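Local atomic coordinates of dioxygenase (Pseudomonas brassicacearum, PDB entry 5V2D), a protein that probably cleaves the central double bond of lignostilbene-type substrates with dioxygen, using an iron centre held by four histidines in a beta-propeller. Residues G52-S57 with G95-R100; V122-F127 with G266-W271; N141-P146 with S493-W498; E245-F250 with F279-R284. All blocks are in the same frame, centred on the assembly; numbering follows the deposited sequence.

Interaction 1: G52-S57 with G95-R100; sequences GVLPAS and GKVSLR
L54 lays its CD2 methyl over the backbone where G95 passes into K96 and on against V97, with CD2 of L54 3.6 Å from CG2 of V97. The two side chains cross at about a right angle and meet methyl to methyl. L54 reaches this position because CG stands anti to the backbone N (chi1 175°) and CD2 continues the chain, anti to CA, toward V97; that methyl also lies 3.7 Å from the carbonyl carbon of G95. V97 turns CG2 to it, the branch set beside its own backbone N. F92, on strand 85-93, touches both side chains, and I484 of strand 482-486 adds to the apolar packing on V97. The contact sits where a beta hairpin of a propeller blade, strands 85-93 and 96-103, turns back beside the connection from strand 50-52 to strand 60-67. Toward the surface the packing thins: CA of A56 comes to 3.9 Å from N of G95. Here a water bridges the two segments, donating to O of P55 and accepting from N of G95, both at 2.8 Å. G95 has phi 85° and psi 2°, where a beta carbon would collide with the carbonyl oxygen of the residue before.

Interaction 2: V122-F127 with G266-W271; sequences VYRNAF and GPHFQW
H268 and R124 meet through a backbone oxygen and through a guanidinium lying over an imidazole face. The ND1 hydrogen of H268 goes to O of R124 at 2.9 Å, with an N-H...O angle of 152° and the oxygen lifted 17° from the ring plane. The other ring nitrogen, NE2, is hydrogen-bonded to E204, so both ring nitrogens are engaged. The guanidinium of R124 is offset toward the rim of the imidazole, the planes 32° apart; the bend at chi3 folds the chain back to bring it there. NH1 of R124 bonds to the hydroxyl of Y203 and also approaches the edge of the F269 ring, 3.8 Å from CZ of F269. Exchanging H268 for an alanine would probably leave O of R124 and the carboxylate of E204 without this donor and take away the ring under the guanidinium, which would then rest mainly on its bond to Y203.

N125 makes the second direct bond: its ND2 lies 2.8 Å from O of G266, in the carbonyl plane, and is shared with O of M262. Beside them a water donates to O of Y123 at 2.7 Å and accepts from N of H268 at 2.8 Å. N of N125 bonds to O of V122 at 2.9 Å, closing the loop around Y123 and R124. The side chain of Y123 is about 9 Å from the bound iron(III) ion. The arrangement is that of a type II beta turn, V122 to N125, whose carbonyls and side chains are docked on the lead-in to strand 269-271.

Interaction 3: N141-P146 with S493-W498; sequences NTSVIP and SLHGCW. With FE (Fe (III) ion), chain E.
T142 and H495 share a backbone hydrogen bond, from N of H495 to O of T142 at 2.9 Å with an N-H...O angle of 157°. Although the strands run nearly parallel (23°), farther on the link between V144 and G496 passes through a water, with N of V144 and O of G496 each 3.1 Å from it, the second bond weak.

Apolar contacts flank these bonds. CG2 of T142 lies in the plane of the H495 ring at its edge, 3.9 Å from CD2 of H495, while P146 sets its CD 3.7 Å from SG of C497.

Among other polar groups, OG1 of T142, beside its backbone N (chi1 -61°), donates to OD1 of N141 at 2.9 Å. O of N141 is buried without a polar partner, CD1 of L494 lying against it at 3.6 Å. Putting a glycine at T142 would probably open a gap at the H495 ring edge and leave OD1 of N141 without that donor.

Metal binding comes last: NE2 of H495 holds the iron(III) at 2.1 Å, alongside H188, H239, H304 and a water. E437 accepts from ND1, a second-shell carboxylate that fixes the ring's rotation and may make the imidazole a stronger donor to the metal.

Interaction 4: E245-F250 with F279-R284; sequences ERYVVF and FAVVPR
The carbonyl oxygen of R246 takes the amide N of R284 at 2.9 Å, with an N-H...O angle of 170°, and is also approached by the CA hydrogen of P283. The amide lies above the carbonyl plane, 48° out of it; both residues lie just beyond the strand ends. From there the strands pair in antiparallel register: V248 with V282 and F250 with A280 are hydrogen-bonded pairs, each exchanging two N-H...O bonds. Those between V248 and V282 run nearly along the C=O axis, whereas N of F250 reaches O of A280 in its carbonyl plane. CA-H...O contacts fill the places between, as where CA of V249 comes to 3.2 Å from O of A280.

V249 and V281, a non-hydrogen-bonded pair, stand side by side on one face, CG2 against CG2 at 4.1 Å. CG1 of V249, anti to its amide nitrogen (chi1 -179°), turns instead to CD2 of F279. The other face carries V248, V282, F250 and A280, with CB of F250 4.1 Å from CB of A280. At the strand ends Y247 and P283 diverge, yet CD1 of Y247 still lies 3.8 Å from CA of P283.

R284 passes its CG across CG2 of V248 at about a right angle, then sends its guanidinium to E217 and D192. R246 is similarly paired with D310, besides a salt bridge to E245 whose hydrogen bond is weak. These are the two inner strands of a four-stranded blade, between strands 242-243 and 292-298; strand 212-218 packs on the V248 and F250 face and strand 314-322 on V249.

In the fold
Interaction 3 lies nearest the middle of the propeller, its centre about 7 Å from that of the chain; interactions 1, 2 and 4 lie farther out, with centres at about 25, 19 and 20 Å. Interactions 1 and 3 reach the same five-stranded sheet, through strands 96-103 and 496-500, though their nearest atoms are about 7 Å apart. Interaction 1 closes first along the chain. Interactions 2 and 3 then alternate their segments, and interaction 4 is nested within interaction 3, which joins residues 347 positions apart. The segments of interactions 2 and 4 also alternate, and strand 269-271 is followed by strand 276-283. Early and late sequence thus meet beside the iron, while the other three lie farther from the centre.

Interaction 1: G52-S57 with G95-R100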
loop_
_atom_site.group_PDB
_atom_site.type_symbol
_atom_site.label_atom_id
_atom_site.label_comp_id
_atom_site.label_asym_id
_atom_site.label_seq_id
_atom_site.Cartn_x
_atom_site.Cartn_y
_atom_site.Cartn_z
ATOM N N GLY A 52 -13.536 -14.583 -22.019
ATOM C CA GLY A 52 -14.374 -15.203 -20.976
ATOM C C GLY A 52 -15.638 -14.406 -20.874
ATOM O O GLY A 52 -16.069 -13.898 -21.856
ATOM N N VAL A 53 -16.243 -14.281 -19.712
ATOM C CA VAL A 53 -17.526 -13.610 -19.530
ATOM C C VAL A 53 -17.499 -12.773 -18.278
ATOM O O VAL A 53 -17.344 -13.305 -17.136
ATOM C CB VAL A 53 -18.658 -14.681 -19.311
ATOM C CG1 VAL A 53 -19.996 -13.961 -19.221
ATOM C CG2 VAL A 53 -18.647 -15.681 -20.492
ATOM N N LEU A 54 -17.591 -11.461 -18.446
ATOM C CA LEU A 54 -17.577 -10.578 -17.311
ATOM C C LEU A 54 -18.938 -10.421 -16.801
ATOM O O LEU A 54 -19.788 -9.980 -17.535
ATOM C CB LEU A 54 -17.016 -9.196 -17.732
ATOM C CG LEU A 54 -17.032 -8.125 -16.699
ATOM C CD1 LEU A 54 -15.947 -8.508 -15.719
ATOM C CD2 LEU A 54 -16.674 -6.796 -17.277
ATOM N N PRO A 55 -19.166 -10.682 -15.501
ATOM C CA PRO A 55 -20.550 -10.502 -15.002
ATOM C C PRO A 55 -21.038 -9.120 -15.220
ATOM O O PRO A 55 -20.370 -8.113 -14.844
ATOM C CB PRO A 55 -20.436 -10.796 -13.532
ATOM C CG PRO A 55 -19.291 -11.743 -13.461
ATOM C CD PRO A 55 -18.286 -11.258 -14.491
ATOM N N ALA A 56 -22.224 -9.027 -15.810
ATOM C CA ALA A 56 -22.824 -7.757 -16.141
ATOM C C ALA A 56 -23.239 -6.954 -14.950
ATOM O O ALA A 56 -23.411 -5.735 -15.060
ATOM C CB ALA A 56 -23.973 -7.920 -17.125
ATOM N N SER A 57 -23.363 -7.577 -13.810
ATOM C CA SER A 57 -23.843 -6.813 -12.648
ATOM C C SER A 57 -22.690 -6.054 -11.960
ATOM O O SER A 57 -22.933 -5.285 -11.077
ATOM C CB SER A 57 -24.474 -7.766 -11.656
ATOM O OG SER A 57 -23.477 -8.641 -11.139
ATOM N N GLY A 95 -20.880 -5.085 -18.225
ATOM C CA GLY A 95 -20.068 -5.964 -19.020
ATOM C C GLY A 95 -18.964 -5.349 -19.845
ATOM O O GLY A 95 -18.286 -6.061 -20.565
ATOM N N LYS A 96 -18.794 -4.024 -19.741
ATOM C CA LYS A 96 -17.750 -3.303 -20.464
ATOM C C LYS A 96 -16.802 -2.624 -19.467
ATOM O O LYS A 96 -17.194 -2.229 -18.397
ATOM C CB LYS A 96 -18.347 -2.257 -21.344
ATOM C CG LYS A 96 -19.200 -2.897 -22.464
ATOM C CD LYS A 96 -19.746 -1.830 -23.415
ATOM C CE LYS A 96 -19.820 -2.302 -24.897
ATOM N NZ LYS A 96 -18.532 -2.353 -25.749
ATOM N N VAL A 97 -15.527 -2.609 -19.852
ATOM C CA VAL A 97 -14.498 -2.002 -18.970
ATOM C C VAL A 97 -13.741 -0.972 -19.797
ATOM O O VAL A 97 -13.381 -1.241 -20.971
ATOM C CB VAL A 97 -13.524 -3.029 -18.407
ATOM C CG1 VAL A 97 -12.670 -2.387 -17.362
ATOM C CG2 VAL A 97 -14.270 -4.143 -17.753
ATOM N N SER A 98 -13.552 0.187 -19.208
ATOM C CA SER A 98 -12.678 1.222 -19.777
ATOM C C SER A 98 -11.546 1.590 -18.802
ATOM O O SER A 98 -11.612 1.207 -17.638
ATOM C CB SER A 98 -13.485 2.443 -20.144
ATOM O OG SER A 98 -14.075 2.980 -18.976
ATOM N N LEU A 99 -10.506 2.260 -19.309
ATOM C CA LEU A 99 -9.339 2.570 -18.475
ATOM C C LEU A 99 -8.958 4.027 -18.715
ATOM O O LEU A 99 -8.938 4.516 -19.868
ATOM C CB LEU A 99 -8.184 1.704 -18.832
ATOM C CG LEU A 99 -6.821 2.031 -18.236
ATOM C CD1 LEU A 99 -6.772 1.932 -16.735
ATOM C CD2 LEU A 99 -5.835 1.082 -18.905
ATOM N N ARG A 100 -8.698 4.699 -17.606
ATOM C CA ARG A 100 -7.966 5.969 -17.612
ATOM C C ARG A 100 -6.811 5.901 -16.680
ATOM O O ARG A 100 -6.927 5.329 -15.631
ATOM C CB ARG A 100 -8.865 7.017 -17.062
ATOM C CG ARG A 100 -9.689 7.643 -18.028
ATOM C CD ARG A 100 -9.519 9.161 -17.566
ATOM N NE ARG A 100 -9.761 10.130 -18.634
ATOM C CZ ARG A 100 -10.966 10.286 -19.148
ATOM N NH1 ARG A 100 -12.043 9.591 -18.690
ATOM N NH2 ARG A 100 -11.096 11.163 -20.121
HETATM O O HOH W 1 -19.824 -5.457 -15.699
#

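Interaction 2: V122-F127 with G266-W271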
loop_
_atom_site.group_PDB
_atom_site.type_symbol
_atom_site.label_atom_id
_atom_site.label_comp_id
_atom_site.label_asym_id
_atom_site.label_seq_id
_atom_site.Cartn_x
_atom_site.Cartn_y
_atom_site.Cartn_z
ATOM N N VAL A 122 17.270 11.655 -2.395
ATOM C CA VAL A 122 17.081 10.470 -1.607
ATOM C C VAL A 122 15.662 10.434 -1.093
ATOM O O VAL A 122 15.113 11.487 -0.683
ATOM C CB VAL A 122 18.101 10.463 -0.422
ATOM C CG1 VAL A 122 17.783 9.370 0.582
ATOM C CG2 VAL A 122 19.560 10.258 -0.958
ATOM N N TYR A 123 15.069 9.240 -1.092
ATOM C CA TYR A 123 13.693 9.008 -0.605
ATOM C C TYR A 123 13.456 9.684 0.730
ATOM O O TYR A 123 14.181 9.421 1.716
ATOM C CB TYR A 123 13.400 7.502 -0.506
ATOM C CG TYR A 123 12.057 7.123 0.019
ATOM C CD1 TYR A 123 11.914 6.667 1.309
ATOM C CD2 TYR A 123 10.865 7.262 -0.770
ATOM C CE1 TYR A 123 10.631 6.300 1.821
ATOM C CE2 TYR A 123 9.621 6.872 -0.251
ATOM C CZ TYR A 123 9.507 6.386 1.028
ATOM O OH TYR A 123 8.297 6.079 1.649
ATOM N N ARG A 124 12.450 10.563 0.757
ATOM C CA ARG A 124 11.968 11.231 1.985
ATOM C C ARG A 124 13.105 12.009 2.666
ATOM O O ARG A 124 13.163 12.146 3.893
ATOM C CB ARG A 124 11.295 10.251 2.946
ATOM C CG ARG A 124 9.916 9.733 2.436
ATOM C CD ARG A 124 9.048 9.148 3.547
ATOM N NE ARG A 124 8.783 10.122 4.612
ATOM C CZ ARG A 124 8.039 9.898 5.710
ATOM N NH1 ARG A 124 7.603 8.683 5.927
ATOM N NH2 ARG A 124 7.767 10.902 6.607
ATOM N N ASN A 125 14.065 12.486 1.855
ATOM C CA ASN A 125 15.125 13.307 2.393
ATOM C C ASN A 125 15.275 14.541 1.495
ATOM O O ASN A 125 16.104 14.587 0.542
ATOM C CB ASN A 125 16.426 12.489 2.552
ATOM C CG ASN A 125 17.548 13.325 3.197
ATOM O OD1 ASN A 125 17.338 14.534 3.406
ATOM N ND2 ASN A 125 18.727 12.724 3.478
ATOM N N ALA A 126 14.480 15.527 1.832
ATOM C CA ALA A 126 14.468 16.765 1.010
ATOM C C ALA A 126 15.780 17.561 1.116
ATOM O O ALA A 126 16.085 18.354 0.234
ATOM C CB ALA A 126 13.284 17.651 1.404
ATOM N N PHE A 127 16.607 17.315 2.131
ATOM C CA PHE A 127 17.938 17.952 2.135
ATOM C C PHE A 127 18.785 17.569 0.954
ATOM O O PHE A 127 19.730 18.256 0.714
ATOM C CB PHE A 127 18.728 17.648 3.448
ATOM C CG PHE A 127 17.980 18.048 4.688
ATOM C CD1 PHE A 127 17.826 19.427 4.996
ATOM C CD2 PHE A 127 17.372 17.091 5.531
ATOM C CE1 PHE A 127 17.117 19.827 6.142
ATOM C CE2 PHE A 127 16.640 17.509 6.646
ATOM C CZ PHE A 127 16.541 18.867 6.970
ATOM N N GLY A 266 22.016 10.956 4.408
ATOM C CA GLY A 266 21.700 9.563 4.631
ATOM C C GLY A 266 20.171 9.250 4.561
ATOM O O GLY A 266 19.336 10.114 4.278
ATOM N N PRO A 267 19.825 7.972 4.742
ATOM C CA PRO A 267 18.427 7.563 4.633
ATOM C C PRO A 267 17.522 8.101 5.717
ATOM O O PRO A 267 17.947 8.336 6.850
ATOM C CB PRO A 267 18.505 6.036 4.697
ATOM C CG PRO A 267 19.981 5.675 4.469
ATOM C CD PRO A 267 20.701 6.818 5.118
ATOM N N HIS A 268 16.238 8.276 5.384
ATOM C CA HIS A 268 15.243 8.757 6.362
ATOM C C HIS A 268 15.091 7.786 7.535
ATOM O O HIS A 268 15.028 8.215 8.663
ATOM C CB HIS A 268 13.919 8.963 5.681
ATOM C CG HIS A 268 12.850 9.594 6.539
ATOM N ND1 HIS A 268 12.448 10.895 6.362
ATOM C CD2 HIS A 268 12.057 9.062 7.498
ATOM C CE1 HIS A 268 11.474 11.147 7.224
ATOM N NE2 HIS A 268 11.247 10.069 7.947
ATOM N N PHE A 269 15.064 6.499 7.253
ATOM C CA PHE A 269 14.905 5.464 8.264
ATOM C C PHE A 269 16.142 4.545 8.332
ATOM O O PHE A 269 16.816 4.339 7.328
ATOM C CB PHE A 269 13.735 4.522 7.885
ATOM C CG PHE A 269 12.384 5.180 7.910
ATOM C CD1 PHE A 269 11.779 5.494 9.109
ATOM C CD2 PHE A 269 11.739 5.488 6.742
ATOM C CE1 PHE A 269 10.514 6.083 9.129
ATOM C CE2 PHE A 269 10.483 6.093 6.740
ATOM C CZ PHE A 269 9.889 6.401 7.945
ATOM N N GLN A 270 16.302 3.928 9.489
ATOM C CA GLN A 270 17.322 2.912 9.719
ATOM C C GLN A 270 16.784 1.762 10.560
ATOM O O GLN A 270 16.238 1.967 11.635
ATOM C CB GLN A 270 18.487 3.593 10.489
ATOM C CG GLN A 270 19.714 2.698 10.650
ATOM C CD GLN A 270 20.805 3.362 11.458
ATOM O OE1 GLN A 270 20.710 3.469 12.681
ATOM N NE2 GLN A 270 21.792 3.825 10.782
ATOM N N TRP A 271 16.979 0.554 10.109
ATOM C CA TRP A 271 16.555 -0.638 10.877
ATOM C C TRP A 271 17.356 -0.797 12.153
ATOM O O TRP A 271 18.559 -0.598 12.128
ATOM C CB TRP A 271 16.741 -1.856 10.019
ATOM C CG TRP A 271 16.292 -3.125 10.657
ATOM C CD1 TRP A 271 17.084 -4.104 11.180
ATOM C CD2 TRP A 271 14.968 -3.558 10.782
ATOM N NE1 TRP A 271 16.324 -5.100 11.649
ATOM C CE2 TRP A 271 15.008 -4.809 11.413
ATOM C CE3 TRP A 271 13.714 -3.012 10.389
ATOM C CZ2 TRP A 271 13.852 -5.551 11.680
ATOM C CZ3 TRP A 271 12.564 -3.764 10.678
ATOM C CH2 TRP A 271 12.647 -4.996 11.323
HETATM O O HOH W 2 15.492 7.385 2.827
#

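Interaction 3: N141-P146 with S493-W498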
loop_
_atom_site.group_PDB
_atom_site.type_symbol
_atom_site.label_atom_id
_atom_site.label_comp_id
_atom_site.label_asym_id
_atom_site.label_seq_id
_atom_site.Cartn_x
_atom_site.Cartn_y
_atom_site.Cartn_z
ATOM N N ASN A 141 1.817 8.556 -4.055
ATOM C CA ASN A 141 2.017 7.341 -4.846
ATOM C C ASN A 141 1.633 6.005 -4.240
ATOM O O ASN A 141 1.943 4.978 -4.855
ATOM C CB ASN A 141 3.459 7.315 -5.333
ATOM C CG ASN A 141 4.440 6.954 -4.271
ATOM O OD1 ASN A 141 4.102 6.887 -3.107
ATOM N ND2 ASN A 141 5.699 6.707 -4.693
ATOM N N THR A 142 1.020 6.012 -3.039
ATOM C CA THR A 142 0.929 4.784 -2.259
ATOM C C THR A 142 -0.436 4.169 -2.203
ATOM O O THR A 142 -0.575 2.927 -2.381
ATOM C CB THR A 142 1.529 4.997 -0.856
ATOM O OG1 THR A 142 2.902 5.349 -1.009
ATOM C CG2 THR A 142 1.482 3.753 -0.021
ATOM N N SER A 143 -1.476 4.975 -1.967
ATOM C CA SER A 143 -2.834 4.453 -1.981
ATOM C C SER A 143 -3.792 5.422 -2.571
ATOM O O SER A 143 -3.523 6.600 -2.722
ATOM C CB SER A 143 -3.361 4.199 -0.542
ATOM O OG SER A 143 -2.571 3.235 0.134
ATOM N N VAL A 144 -4.995 4.915 -2.859
ATOM C CA VAL A 144 -6.106 5.728 -3.299
ATOM C C VAL A 144 -7.336 5.318 -2.537
ATOM O O VAL A 144 -7.507 4.142 -2.214
ATOM C CB VAL A 144 -6.319 5.647 -4.833
ATOM C CG1 VAL A 144 -5.288 6.451 -5.590
ATOM C CG2 VAL A 144 -6.283 4.199 -5.333
ATOM N N ILE A 145 -8.199 6.276 -2.206
ATOM C CA ILE A 145 -9.474 5.962 -1.555
ATOM C C ILE A 145 -10.492 7.028 -1.882
ATOM O O ILE A 145 -10.138 8.195 -1.954
ATOM C CB ILE A 145 -9.293 5.829 -0.026
ATOM C CG1 ILE A 145 -10.402 5.027 0.567
ATOM C CG2 ILE A 145 -9.197 7.196 0.685
ATOM C CD1 ILE A 145 -10.196 4.687 2.015
ATOM N N PRO A 146 -11.760 6.644 -2.130
ATOM C CA PRO A 146 -12.801 7.675 -2.309
ATOM C C PRO A 146 -13.185 8.291 -0.980
ATOM O O PRO A 146 -13.332 7.601 -0.000
ATOM C CB PRO A 146 -14.045 6.884 -2.859
ATOM C CG PRO A 146 -13.528 5.565 -3.200
ATOM C CD PRO A 146 -12.338 5.314 -2.282
ATOM N N SER A 493 2.375 -1.775 -9.104
ATOM C CA SER A 493 1.644 -0.771 -8.395
ATOM C C SER A 493 1.814 -0.949 -6.898
ATOM O O SER A 493 2.414 -1.943 -6.377
ATOM C CB SER A 493 0.151 -0.784 -8.753
ATOM O OG SER A 493 -0.033 -0.758 -10.199
ATOM N N LEU A 494 1.248 -0.023 -6.181
ATOM C CA LEU A 494 1.027 -0.180 -4.780
ATOM C C LEU A 494 -0.466 -0.423 -4.537
ATOM O O LEU A 494 -1.012 -1.396 -5.094
ATOM C CB LEU A 494 1.666 0.976 -4.020
ATOM C CG LEU A 494 3.181 0.939 -3.916
ATOM C CD1 LEU A 494 3.754 2.265 -3.307
ATOM C CD2 LEU A 494 3.706 -0.271 -3.177
ATOM N N HIS A 495 -1.141 0.375 -3.747
ATOM C CA HIS A 495 -2.478 -0.002 -3.295
ATOM C C HIS A 495 -3.626 0.495 -4.129
ATOM O O HIS A 495 -3.470 1.461 -4.862
ATOM C CB HIS A 495 -2.685 0.455 -1.834
ATOM C CG HIS A 495 -1.680 -0.131 -0.936
ATOM N ND1 HIS A 495 -1.711 -1.483 -0.577
ATOM C CD2 HIS A 495 -0.617 0.429 -0.275
ATOM C CE1 HIS A 495 -0.706 -1.713 0.273
ATOM N NE2 HIS A 495 -0.031 -0.577 0.465
ATOM N N GLY A 496 -4.741 -0.222 -4.070
ATOM C CA GLY A 496 -5.926 0.166 -4.834
ATOM C C GLY A 496 -7.184 0.035 -4.031
ATOM O O GLY A 496 -7.169 -0.358 -2.817
ATOM N N CYS A 497 -8.315 0.328 -4.664
ATOM C CA CYS A 497 -9.604 0.240 -3.920
ATOM C C CYS A 497 -10.707 0.066 -4.935
ATOM O O CYS A 497 -10.558 0.368 -6.143
ATOM C CB CYS A 497 -9.886 1.490 -3.115
ATOM S SG CYS A 497 -10.119 2.976 -4.135
ATOM N N TRP A 498 -11.818 -0.488 -4.453
ATOM C CA TRP A 498 -13.029 -0.601 -5.248
ATOM C C TRP A 498 -14.038 0.468 -4.830
ATOM O O TRP A 498 -14.355 0.549 -3.643
ATOM C CB TRP A 498 -13.648 -2.016 -4.980
ATOM C CG TRP A 498 -15.026 -2.154 -5.698
ATOM C CD1 TRP A 498 -16.220 -2.369 -5.116
ATOM C CD2 TRP A 498 -15.231 -2.160 -7.099
ATOM N NE1 TRP A 498 -17.162 -2.486 -6.046
ATOM C CE2 TRP A 498 -16.600 -2.366 -7.291
ATOM C CE3 TRP A 498 -14.397 -2.013 -8.197
ATOM C CZ2 TRP A 498 -17.186 -2.458 -8.550
ATOM C CZ3 TRP A 498 -14.975 -2.091 -9.459
ATOM C CH2 TRP A 498 -16.361 -2.335 -9.629
HETATM FE FE FE E . 1.134 -0.110 2.169
HETATM O O HOH W 3 -5.712 2.128 -1.696
HETATM O O HOH W 4 2.767 -0.195 0.911
#

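Interaction 4: E245-F250 with F279-R284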
loop_
_atom_site.group_PDB
_atom_site.type_symbol
_atom_site.label_atom_id
_atom_site.label_comp_id
_atom_site.label_asym_id
_atom_site.label_seq_id
_atom_site.Cartn_x
_atom_site.Cartn_y
_atom_site.Cartn_z
ATOM N N GLU A 245 -14.082 -1.689 16.220
ATOM C CA GLU A 245 -15.287 -0.930 16.659
ATOM C C GLU A 245 -14.943 -0.002 17.777
ATOM O O GLU A 245 -15.393 1.101 17.802
ATOM C CB GLU A 245 -16.394 -1.899 17.133
ATOM C CG GLU A 245 -16.994 -2.629 15.904
ATOM C CD GLU A 245 -17.813 -3.878 16.249
ATOM O OE1 GLU A 245 -17.282 -4.889 16.884
ATOM O OE2 GLU A 245 -19.004 -3.809 15.855
ATOM N N ARG A 246 -14.109 -0.430 18.711
ATOM C CA ARG A 246 -13.797 0.361 19.879
ATOM C C ARG A 246 -12.362 0.802 20.048
ATOM O O ARG A 246 -12.094 1.586 20.960
ATOM C CB ARG A 246 -14.251 -0.412 21.140
ATOM C CG ARG A 246 -15.798 -0.444 21.279
ATOM C CD ARG A 246 -16.222 -1.625 22.117
ATOM N NE ARG A 246 -16.060 -2.910 21.402
ATOM C CZ ARG A 246 -16.961 -3.520 20.630
ATOM N NH1 ARG A 246 -18.152 -2.996 20.395
ATOM N NH2 ARG A 246 -16.649 -4.686 20.036
ATOM N N TYR A 247 -11.422 0.296 19.232
ATOM C CA TYR A 247 -10.006 0.596 19.448
ATOM C C TYR A 247 -9.299 0.926 18.136
ATOM O O TYR A 247 -9.772 0.608 17.049
ATOM C CB TYR A 247 -9.273 -0.576 20.089
ATOM C CG TYR A 247 -9.757 -0.819 21.473
ATOM C CD1 TYR A 247 -9.310 -0.053 22.542
ATOM C CD2 TYR A 247 -10.746 -1.772 21.702
ATOM C CE1 TYR A 247 -9.837 -0.217 23.788
ATOM C CE2 TYR A 247 -11.291 -1.958 22.977
ATOM C CZ TYR A 247 -10.805 -1.195 24.010
ATOM O OH TYR A 247 -11.277 -1.339 25.248
ATOM N N VAL A 248 -8.147 1.564 18.278
ATOM C CA VAL A 248 -7.209 1.816 17.195
ATOM C C VAL A 248 -5.862 1.262 17.671
ATOM O O VAL A 248 -5.525 1.402 18.823
ATOM C CB VAL A 248 -7.152 3.318 16.977
ATOM C CG1 VAL A 248 -6.058 3.697 16.024
ATOM C CG2 VAL A 248 -8.476 3.769 16.403
ATOM N N VAL A 249 -5.091 0.638 16.776
ATOM C CA VAL A 249 -3.780 0.093 17.068
ATOM C C VAL A 249 -2.772 0.645 16.058
ATOM O O VAL A 249 -2.997 0.553 14.834
ATOM C CB VAL A 249 -3.779 -1.433 16.968
ATOM C CG1 VAL A 249 -2.399 -1.995 17.303
ATOM C CG2 VAL A 249 -4.843 -2.002 17.896
ATOM N N PHE A 250 -1.686 1.220 16.568
ATOM C CA PHE A 250 -0.575 1.758 15.753
ATOM C C PHE A 250 0.619 0.780 15.892
ATOM O O PHE A 250 1.219 0.685 16.948
ATOM C CB PHE A 250 -0.103 3.058 16.318
ATOM C CG PHE A 250 -1.068 4.190 16.173
ATOM C CD1 PHE A 250 -2.238 4.226 16.917
ATOM C CD2 PHE A 250 -0.683 5.343 15.470
ATOM C CE1 PHE A 250 -3.143 5.290 16.807
ATOM C CE2 PHE A 250 -1.553 6.479 15.364
ATOM C CZ PHE A 250 -2.789 6.436 16.044
ATOM N N PHE A 279 3.412 -1.574 19.816
ATOM C CA PHE A 279 2.032 -1.294 19.426
ATOM C C PHE A 279 1.406 -0.344 20.436
ATOM O O PHE A 279 1.436 -0.642 21.667
ATOM C CB PHE A 279 1.234 -2.589 19.411
ATOM C CG PHE A 279 1.790 -3.625 18.471
ATOM C CD1 PHE A 279 2.806 -4.498 18.871
ATOM C CD2 PHE A 279 1.321 -3.695 17.163
ATOM C CE1 PHE A 279 3.311 -5.442 18.038
ATOM C CE2 PHE A 279 1.807 -4.660 16.301
ATOM C CZ PHE A 279 2.781 -5.546 16.724
ATOM N N ALA A 280 0.833 0.753 19.961
ATOM C CA ALA A 280 -0.006 1.609 20.786
ATOM C C ALA A 280 -1.470 1.254 20.558
ATOM O O ALA A 280 -1.923 1.177 19.435
ATOM C CB ALA A 280 0.221 3.047 20.420
ATOM N N VAL A 281 -2.227 1.026 21.620
ATOM C CA VAL A 281 -3.622 0.642 21.522
ATOM C C VAL A 281 -4.405 1.658 22.314
ATOM O O VAL A 281 -4.053 1.962 23.451
ATOM C CB VAL A 281 -3.855 -0.743 22.142
ATOM C CG1 VAL A 281 -5.318 -1.088 22.100
ATOM C CG2 VAL A 281 -3.009 -1.821 21.522
ATOM N N VAL A 282 -5.357 2.299 21.671
ATOM C CA VAL A 282 -6.093 3.346 22.295
ATOM C C VAL A 282 -7.569 3.268 21.957
ATOM O O VAL A 282 -7.914 2.915 20.831
ATOM C CB VAL A 282 -5.491 4.710 21.900
ATOM C CG1 VAL A 282 -5.602 5.029 20.420
ATOM C CG2 VAL A 282 -6.136 5.799 22.719
ATOM N N PRO A 283 -8.440 3.622 22.897
ATOM C CA PRO A 283 -9.858 3.662 22.501
ATOM C C PRO A 283 -10.122 4.656 21.418
ATOM O O PRO A 283 -9.562 5.770 21.404
ATOM C CB PRO A 283 -10.650 4.064 23.808
ATOM C CG PRO A 283 -9.707 3.736 24.914
ATOM C CD PRO A 283 -8.288 3.816 24.351
ATOM N N ARG A 284 -11.009 4.250 20.518
ATOM C CA ARG A 284 -11.314 4.994 19.352
ATOM C C ARG A 284 -11.918 6.361 19.646
ATOM O O ARG A 284 -11.721 7.334 18.908
ATOM C CB ARG A 284 -12.261 4.156 18.547
ATOM C CG ARG A 284 -12.378 4.615 17.129
ATOM C CD ARG A 284 -12.942 3.491 16.243
ATOM N NE ARG A 284 -13.813 4.129 15.244
ATOM C CZ ARG A 284 -14.596 3.505 14.413
ATOM N NH1 ARG A 284 -15.351 4.216 13.603
ATOM N NH2 ARG A 284 -14.666 2.170 14.403
#